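Local coordinates for protein squalene synthase HpnC (Alicyclobacillus acidocaldarius subsp. acidocaldarius, PDB 4HD1) that probably acts as a squalene synthase-type prenyltransferase, joining isoprenoid diphosphates in a head-to-head condensation, at residues N28-V32 against F44-Y48; Y72-L76 against F89-Q93. All blocks are in the same frame, centred on the assembly; numbering follows the deposited sequence.

Contact 1: residues N28-V32 against F44-Y48; sequences NFSVV and FYSVY. With SO4 (sulfate ion), chain B.
F29 reaches from the short helix 29-32 into a cluster of aromatic rings on helix 41-56. Its ring meets Y48 edge-to-face: CE2 of F29 stands over one face of Y48, off-centre toward the rim, with the planes at 73° and CE2 3.5 Å from CD2 of Y48. Y45 comes to the same ring differently, rim to rim, CE1 of F29 lying 3.4 Å from CE1 of Y45. With CG anti to the backbone N (chi1 -159°), the F29 ring is carried out between these two tyrosines, and its CZ rests 4.0 Å from F44 CB. The aliphatic part is small: V32 CG1 packs against the phenol end of Y48, 3.5 Å from its OH. Replacing Y48 by an alanine is likely to leave the F29 edge without the face it points into and V32 CG1 without its aromatic neighbour.

The polar part lies at the far end of Y45, whose OH is modelled doubtfully close, 2.4 Å, to O3 of a sulfate, probably from the crystallisation liquor; R19 NE and A3 N hold the same ion.

In this all-helical squalene/phytoene synthase fold, helix 12-25 packs on F29, Y45 and Y48 through T22 and R19, while helix 137-146 touches F44 and Y48.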
ATOM      1  N   ASN A  28      -2.845  -9.371   9.718  1.00107.77           N
ATOM      2  CA  ASN A  28      -2.977 -10.414   8.716  1.00111.00           C
ATOM      3  C   ASN A  28      -1.675 -10.835   8.050  1.00106.12           C
ATOM      4  O   ASN A  28      -1.698 -11.413   6.963  1.00101.32           O
ATOM      5  CB  ASN A  28      -3.989  -9.981   7.657  1.00118.33           C
ATOM      6  CG  ASN A  28      -5.414 -10.117   8.136  1.00126.17           C
ATOM      7  OD1 ASN A  28      -5.874 -11.219   8.435  1.00119.21           O
ATOM      8  ND2 ASN A  28      -6.126  -8.996   8.212  1.00132.81           N
ATOM      9  N   PHE A  29      -0.545 -10.579   8.706  1.00102.74           N
ATOM     10  CA  PHE A  29       0.742 -10.760   8.042  1.00105.02           C
ATOM     11  C   PHE A  29       1.057 -12.194   7.623  1.00104.44           C
ATOM     12  O   PHE A  29       1.762 -12.406   6.637  1.00108.87           O
ATOM     13  CB  PHE A  29       1.898 -10.158   8.831  1.00106.55           C
ATOM     14  CG  PHE A  29       3.099  -9.877   7.983  1.00112.17           C
ATOM     15  CD1 PHE A  29       4.201 -10.722   8.010  1.00115.63           C
ATOM     16  CD2 PHE A  29       3.108  -8.791   7.116  1.00112.90           C
ATOM     17  CE1 PHE A  29       5.301 -10.472   7.204  1.00120.96           C
ATOM     18  CE2 PHE A  29       4.206  -8.536   6.311  1.00123.13           C
ATOM     19  CZ  PHE A  29       5.305  -9.377   6.357  1.00125.47           C
ATOM     20  N   SER A  30       0.526 -13.172   8.352  1.00 96.07           N
ATOM     21  CA  SER A  30       0.688 -14.576   7.975  1.00 95.00           C
ATOM     22  C   SER A  30       0.133 -14.893   6.589  1.00 96.68           C
ATOM     23  O   SER A  30       0.642 -15.772   5.907  1.00 91.88           O
ATOM     24  CB  SER A  30       0.045 -15.491   9.010  1.00 90.77           C
ATOM     25  OG  SER A  30       0.897 -15.659  10.123  1.00 87.00           O
ATOM     26  N   VAL A  31      -0.913 -14.175   6.190  1.00 98.00           N
ATOM     27  CA  VAL A  31      -1.502 -14.314   4.862  1.00104.34           C
ATOM     28  C   VAL A  31      -0.635 -13.577   3.846  1.00111.03           C
ATOM     29  O   VAL A  31      -0.264 -14.139   2.816  1.00109.80           O
ATOM     30  CB  VAL A  31      -2.948 -13.769   4.802  1.00104.62           C
ATOM     31  CG1 VAL A  31      -3.563 -14.023   3.435  1.00103.31           C
ATOM     32  CG2 VAL A  31      -3.812 -14.404   5.879  1.00 91.17           C
ATOM     33  N   VAL A  32      -0.310 -12.322   4.159  1.00 82.94           N
ATOM     34  CA  VAL A  32       0.527 -11.460   3.310  1.00 86.25           C
ATOM     35  C   VAL A  32       1.873 -12.117   2.949  1.00 83.98           C
ATOM     36  O   VAL A  32       2.445 -11.824   1.893  1.00 81.84           O
ATOM     37  CB  VAL A  32       0.734 -10.056   3.962  1.00 88.48           C
ATOM     38  CG1 VAL A  32       1.767  -9.217   3.213  1.00 87.46           C
ATOM     39  CG2 VAL A  32      -0.586  -9.296   4.045  1.00 87.20           C
ATOM     40  N   PHE A  44      10.810  -9.063   3.880  1.00 49.28           N
ATOM     41  CA  PHE A  44       9.431  -8.631   4.092  1.00 50.05           C
ATOM     42  C   PHE A  44       9.302  -7.914   5.448  1.00 52.35           C
ATOM     43  O   PHE A  44       8.690  -6.843   5.521  1.00 55.94           O
ATOM     44  CB  PHE A  44       8.439  -9.796   3.924  1.00 48.60           C
ATOM     45  CG  PHE A  44       7.957  -9.973   2.504  1.00 50.36           C
ATOM     46  CD1 PHE A  44       8.817 -10.441   1.509  1.00 51.18           C
ATOM     47  CD2 PHE A  44       6.649  -9.646   2.149  1.00 51.88           C
ATOM     48  CE1 PHE A  44       8.378 -10.587   0.195  1.00 51.24           C
ATOM     49  CE2 PHE A  44       6.200  -9.791   0.841  1.00 52.09           C
ATOM     50  CZ  PHE A  44       7.068 -10.260  -0.135  1.00 51.64           C
ATOM     51  N   TYR A  45       9.919  -8.474   6.494  1.00 51.10           N
ATOM     52  CA  TYR A  45       9.851  -7.891   7.829  1.00 51.13           C
ATOM     53  C   TYR A  45      10.482  -6.507   7.885  1.00 52.00           C
ATOM     54  O   TYR A  45       9.912  -5.600   8.497  1.00 54.83           O
ATOM     55  CB  TYR A  45      10.464  -8.811   8.893  1.00 50.91           C
ATOM     56  CG  TYR A  45       9.736 -10.126   9.067  1.00 53.09           C
ATOM     57  CD1 TYR A  45       8.351 -10.167   9.253  1.00 55.41           C
ATOM     58  CD2 TYR A  45      10.432 -11.334   9.060  1.00 53.31           C
ATOM     59  CE1 TYR A  45       7.682 -11.370   9.416  1.00 58.04           C
ATOM     60  CE2 TYR A  45       9.770 -12.547   9.224  1.00 55.01           C
ATOM     61  CZ  TYR A  45       8.395 -12.560   9.398  1.00 58.22           C
ATOM     62  OH  TYR A  45       7.730 -13.758   9.557  1.00 60.02           O
ATOM     63  N   SER A  46      11.628  -6.327   7.232  1.00 51.67           N
ATOM     64  CA  SER A  46      12.292  -5.018   7.267  1.00 55.63           C
ATOM     65  C   SER A  46      11.558  -3.957   6.436  1.00 55.25           C
ATOM     66  O   SER A  46      11.497  -2.789   6.829  1.00 55.92           O
ATOM     67  CB  SER A  46      13.758  -5.117   6.846  1.00 56.82           C
ATOM     68  OG  SER A  46      13.873  -5.584   5.517  1.00 60.44           O
ATOM     69  N   VAL A  47      10.995  -4.362   5.298  1.00 53.22           N
ATOM     70  CA  VAL A  47      10.237  -3.431   4.463  1.00 50.39           C
ATOM     71  C   VAL A  47       8.938  -3.035   5.156  1.00 50.92           C
ATOM     72  O   VAL A  47       8.571  -1.854   5.179  1.00 50.62           O
ATOM     73  CB  VAL A  47       9.972  -4.001   3.061  1.00 50.02           C
ATOM     74  CG1 VAL A  47       8.957  -3.148   2.315  1.00 50.09           C
ATOM     75  CG2 VAL A  47      11.278  -4.075   2.285  1.00 48.69           C
ATOM     76  N   TYR A  48       8.263  -4.017   5.746  1.00 52.95           N
ATOM     77  CA  TYR A  48       7.031  -3.738   6.469  1.00 54.27           C
ATOM     78  C   TYR A  48       7.240  -2.938   7.752  1.00 55.54           C
ATOM     79  O   TYR A  48       6.422  -2.060   8.054  1.00 56.22           O
ATOM     80  CB  TYR A  48       6.210  -5.008   6.684  1.00 57.48           C
ATOM     81  CG  TYR A  48       5.346  -5.313   5.483  1.00 62.90           C
ATOM     82  CD1 TYR A  48       4.046  -4.810   5.389  1.00 69.00           C
ATOM     83  CD2 TYR A  48       5.835  -6.068   4.413  1.00 65.07           C
ATOM     84  CE1 TYR A  48       3.251  -5.073   4.280  1.00 72.19           C
ATOM     85  CE2 TYR A  48       5.045  -6.339   3.299  1.00 68.79           C
ATOM     86  CZ  TYR A  48       3.757  -5.841   3.241  1.00 74.22           C
ATOM     87  OH  TYR A  48       2.969  -6.098   2.145  1.00 84.58           O
TER
HETATM   88  S   SO4 B 301       9.484 -16.609  10.376  1.00 45.10           S
HETATM   89  O1  SO4 B 301      10.320 -17.763   9.940  1.00 46.30           O
HETATM   90  O2  SO4 B 301      10.313 -15.623  11.137  1.00 61.31           O
HETATM   91  O3  SO4 B 301       8.911 -15.873   9.216  1.00 58.05           O
HETATM   92  O4  SO4 B 301       8.382 -17.205  11.205  1.00 45.26           O

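Contact 2: residues Y72-L76 against F89-Q93; sequences YEEEL and FRALQ
F89 of helix 87-99 packs its ring against Y72, E75 and L76 of helix 65-81, two neighbouring helices in the all-helical squalene/phytoene synthase fold. The axes of the two short segments approach to 11.5 Å, with N-to-C directions 41° from each other, and F89 spans much of that distance.

Packing is tight around its ring. CZ of F89 points at a face of Y72, 3.7 Å from CZ of the tyrosine, in an edge-to-face pair with planes at 69°. The Y72 hydroxyl is hydrogen-bonded to F50 O on helix 41-56. E75 covers one face of F89 with its CB, a CH-pi contact 3.9 Å from the ring centroid. L76 CA closes in at 3.8 Å from CE1 of F89. Next to it, L76 CD2 and L92 CD2 touch, and F50 and F106 pack on both leucines.

The solvent side is marked by the polar end of the partly exposed E75, whose extended chain runs on from the apolar CB contact and carries the carboxylate past the rim of the ring. There OE1 of E75 lies 3.3 Å from CE2 of F89, the carboxylate plane 84° from the ring plane.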
ATOM      1  N   TYR A  72      12.773  10.959   9.435  1.00 74.51           N
ATOM      2  CA  TYR A  72      12.592   9.570   9.022  1.00 66.96           C
ATOM      3  C   TYR A  72      13.183   9.360   7.630  1.00 67.41           C
ATOM      4  O   TYR A  72      13.751   8.304   7.336  1.00 69.17           O
ATOM      5  CB  TYR A  72      11.112   9.202   9.052  1.00 63.23           C
ATOM      6  CG  TYR A  72      10.826   7.718   9.106  1.00 61.62           C
ATOM      7  CD1 TYR A  72      10.947   7.002  10.300  1.00 59.82           C
ATOM      8  CD2 TYR A  72      10.407   7.032   7.965  1.00 61.19           C
ATOM      9  CE1 TYR A  72      10.671   5.640  10.350  1.00 60.22           C
ATOM     10  CE2 TYR A  72      10.130   5.672   8.003  1.00 60.58           C
ATOM     11  CZ  TYR A  72      10.262   4.982   9.194  1.00 61.05           C
ATOM     12  OH  TYR A  72       9.978   3.636   9.214  1.00 60.25           O
ATOM     13  N   GLU A  73      13.061  10.382   6.789  1.00 70.42           N
ATOM     14  CA  GLU A  73      13.666  10.381   5.463  1.00 76.75           C
ATOM     15  C   GLU A  73      15.193  10.419   5.571  1.00 82.10           C
ATOM     16  O   GLU A  73      15.889   9.776   4.779  1.00 85.69           O
ATOM     17  CB  GLU A  73      13.143  11.561   4.645  1.00 78.53           C
ATOM     18  CG  GLU A  73      13.649  11.615   3.214  1.00 84.32           C
ATOM     19  CD  GLU A  73      12.958  12.686   2.395  1.00 89.54           C
ATOM     20  OE1 GLU A  73      13.669  13.503   1.774  1.00 97.74           O
ATOM     21  OE2 GLU A  73      11.708  12.713   2.374  1.00 90.28           O
ATOM     22  N   GLU A  74      15.694  11.164   6.560  1.00 81.20           N
ATOM     23  CA  GLU A  74      17.121  11.199   6.879  1.00 89.93           C
ATOM     24  C   GLU A  74      17.673   9.826   7.249  1.00 83.29           C
ATOM     25  O   GLU A  74      18.743   9.435   6.771  1.00 82.31           O
ATOM     26  CB  GLU A  74      17.404  12.197   8.009  1.00 97.25           C
ATOM     27  CG  GLU A  74      17.482  13.644   7.555  1.00109.80           C
ATOM     28  CD  GLU A  74      18.427  13.838   6.382  1.00125.69           C
ATOM     29  OE1 GLU A  74      19.592  13.391   6.466  1.00121.12           O
ATOM     30  OE2 GLU A  74      18.001  14.435   5.371  1.00134.24           O
ATOM     31  N   GLU A  75      16.942   9.108   8.102  1.00 78.81           N
ATOM     32  CA  GLU A  75      17.296   7.743   8.496  1.00 81.91           C
ATOM     33  C   GLU A  75      17.328   6.826   7.273  1.00 78.41           C
ATOM     34  O   GLU A  75      18.271   6.053   7.092  1.00 79.31           O
ATOM     35  CB  GLU A  75      16.318   7.217   9.557  1.00 89.70           C
ATOM     36  CG  GLU A  75      16.516   7.835  10.940  1.00103.54           C
ATOM     37  CD  GLU A  75      15.255   7.850  11.800  1.00114.34           C
ATOM     38  OE1 GLU A  75      14.618   6.786  11.967  1.00122.29           O
ATOM     39  OE2 GLU A  75      14.908   8.932  12.331  1.00119.71           O
ATOM     40  N   LEU A  76      16.305   6.941   6.428  1.00 79.97           N
ATOM     41  CA  LEU A  76      16.213   6.166   5.196  1.00 77.41           C
ATOM     42  C   LEU A  76      17.424   6.391   4.293  1.00 79.02           C
ATOM     43  O   LEU A  76      18.020   5.430   3.811  1.00 79.67           O
ATOM     44  CB  LEU A  76      14.907   6.489   4.455  1.00 73.61           C
ATOM     45  CG  LEU A  76      14.483   5.724   3.190  1.00 72.67           C
ATOM     46  CD1 LEU A  76      15.107   6.324   1.936  1.00 69.58           C
ATOM     47  CD2 LEU A  76      14.743   4.221   3.278  1.00 68.55           C
ATOM     48  N   PHE A  89      16.398   0.056  10.845  1.00 61.87           N
ATOM     49  CA  PHE A  89      17.095   0.574   9.674  1.00 62.32           C
ATOM     50  C   PHE A  89      18.411  -0.137   9.364  1.00 63.87           C
ATOM     51  O   PHE A  89      18.862  -0.116   8.220  1.00 63.74           O
ATOM     52  CB  PHE A  89      17.293   2.086   9.779  1.00 64.30           C
ATOM     53  CG  PHE A  89      16.082   2.879   9.366  1.00 65.59           C
ATOM     54  CD1 PHE A  89      15.769   3.043   8.015  1.00 64.80           C
ATOM     55  CD2 PHE A  89      15.252   3.460  10.321  1.00 65.65           C
ATOM     56  CE1 PHE A  89      14.652   3.771   7.629  1.00 66.10           C
ATOM     57  CE2 PHE A  89      14.134   4.191   9.942  1.00 64.49           C
ATOM     58  CZ  PHE A  89      13.834   4.347   8.594  1.00 65.59           C
ATOM     59  N   ARG A  90      19.031  -0.753  10.368  1.00 64.48           N
ATOM     60  CA  ARG A  90      20.170  -1.636  10.118  1.00 65.46           C
ATOM     61  C   ARG A  90      19.694  -2.869   9.342  1.00 61.43           C
ATOM     62  O   ARG A  90      20.330  -3.278   8.369  1.00 60.28           O
ATOM     63  CB  ARG A  90      20.882  -2.030  11.418  1.00 67.76           C
ATOM     64  CG  ARG A  90      22.076  -1.148  11.763  1.00 69.42           C
ATOM     65  CD  ARG A  90      22.782  -1.573  13.048  1.00 71.32           C
ATOM     66  NE  ARG A  90      22.337  -0.769  14.183  1.00 75.28           N
ATOM     67  CZ  ARG A  90      21.682  -1.233  15.246  1.00 75.35           C
ATOM     68  NH1 ARG A  90      21.403  -2.522  15.363  1.00 78.71           N
ATOM     69  NH2 ARG A  90      21.317  -0.399  16.207  1.00 76.60           N
ATOM     70  N   ALA A  91      18.567  -3.442   9.757  1.00 59.44           N
ATOM     71  CA  ALA A  91      17.972  -4.549   9.016  1.00 59.82           C
ATOM     72  C   ALA A  91      17.618  -4.110   7.587  1.00 60.36           C
ATOM     73  O   ALA A  91      17.974  -4.792   6.619  1.00 58.36           O
ATOM     74  CB  ALA A  91      16.755  -5.099   9.744  1.00 58.18           C
ATOM     75  N   LEU A  92      16.955  -2.959   7.454  1.00 58.75           N
ATOM     76  CA  LEU A  92      16.616  -2.426   6.132  1.00 59.80           C
ATOM     77  C   LEU A  92      17.855  -2.214   5.251  1.00 61.17           C
ATOM     78  O   LEU A  92      17.838  -2.547   4.065  1.00 60.21           O
ATOM     79  CB  LEU A  92      15.800  -1.131   6.232  1.00 58.95           C
ATOM     80  CG  LEU A  92      15.075  -0.710   4.945  1.00 58.90           C
ATOM     81  CD1 LEU A  92      13.961  -1.692   4.605  1.00 55.92           C
ATOM     82  CD2 LEU A  92      14.525   0.705   5.057  1.00 57.13           C
ATOM     83  N   GLN A  93      18.911  -1.665   5.847  1.00 60.18           N
ATOM     84  CA  GLN A  93      20.215  -1.467   5.204  1.00 61.79           C
ATOM     85  C   GLN A  93      20.775  -2.738   4.553  1.00 60.72           C
ATOM     86  O   GLN A  93      21.279  -2.702   3.427  1.00 58.59           O
ATOM     87  CB  GLN A  93      21.199  -0.968   6.253  1.00 62.71           C
ATOM     88  CG  GLN A  93      22.473  -0.349   5.732  1.00 65.58           C
ATOM     89  CD  GLN A  93      23.208   0.382   6.840  1.00 70.43           C
ATOM     90  OE1 GLN A  93      23.179   1.606   6.906  1.00 76.58           O
ATOM     91  NE2 GLN A  93      23.840  -0.368   7.736  1.00 63.84           N
TER

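Contact 1 closes before contact 2 opens, so the two follow each other along the chain: helix 29-32 with helix 41-56 first, then helix 65-81 with helix 87-99. Their centres are 18 Å apart, yet they touch directly, since L92 CD1 of contact 2 lies 3.5 Å from S46 O of contact 1. Helix 41-56 is the common element: besides supplying 44-48, it sends F50 against Y72, L76, F89 and L92. Helix 12-25 also reaches both, meeting F29, Y45 and Y48 in contact 1 and A91 in contact 2. Together they join consecutive helices of the N-terminal part of the chain into one connected packing network within the squalene/phytoene synthase fold.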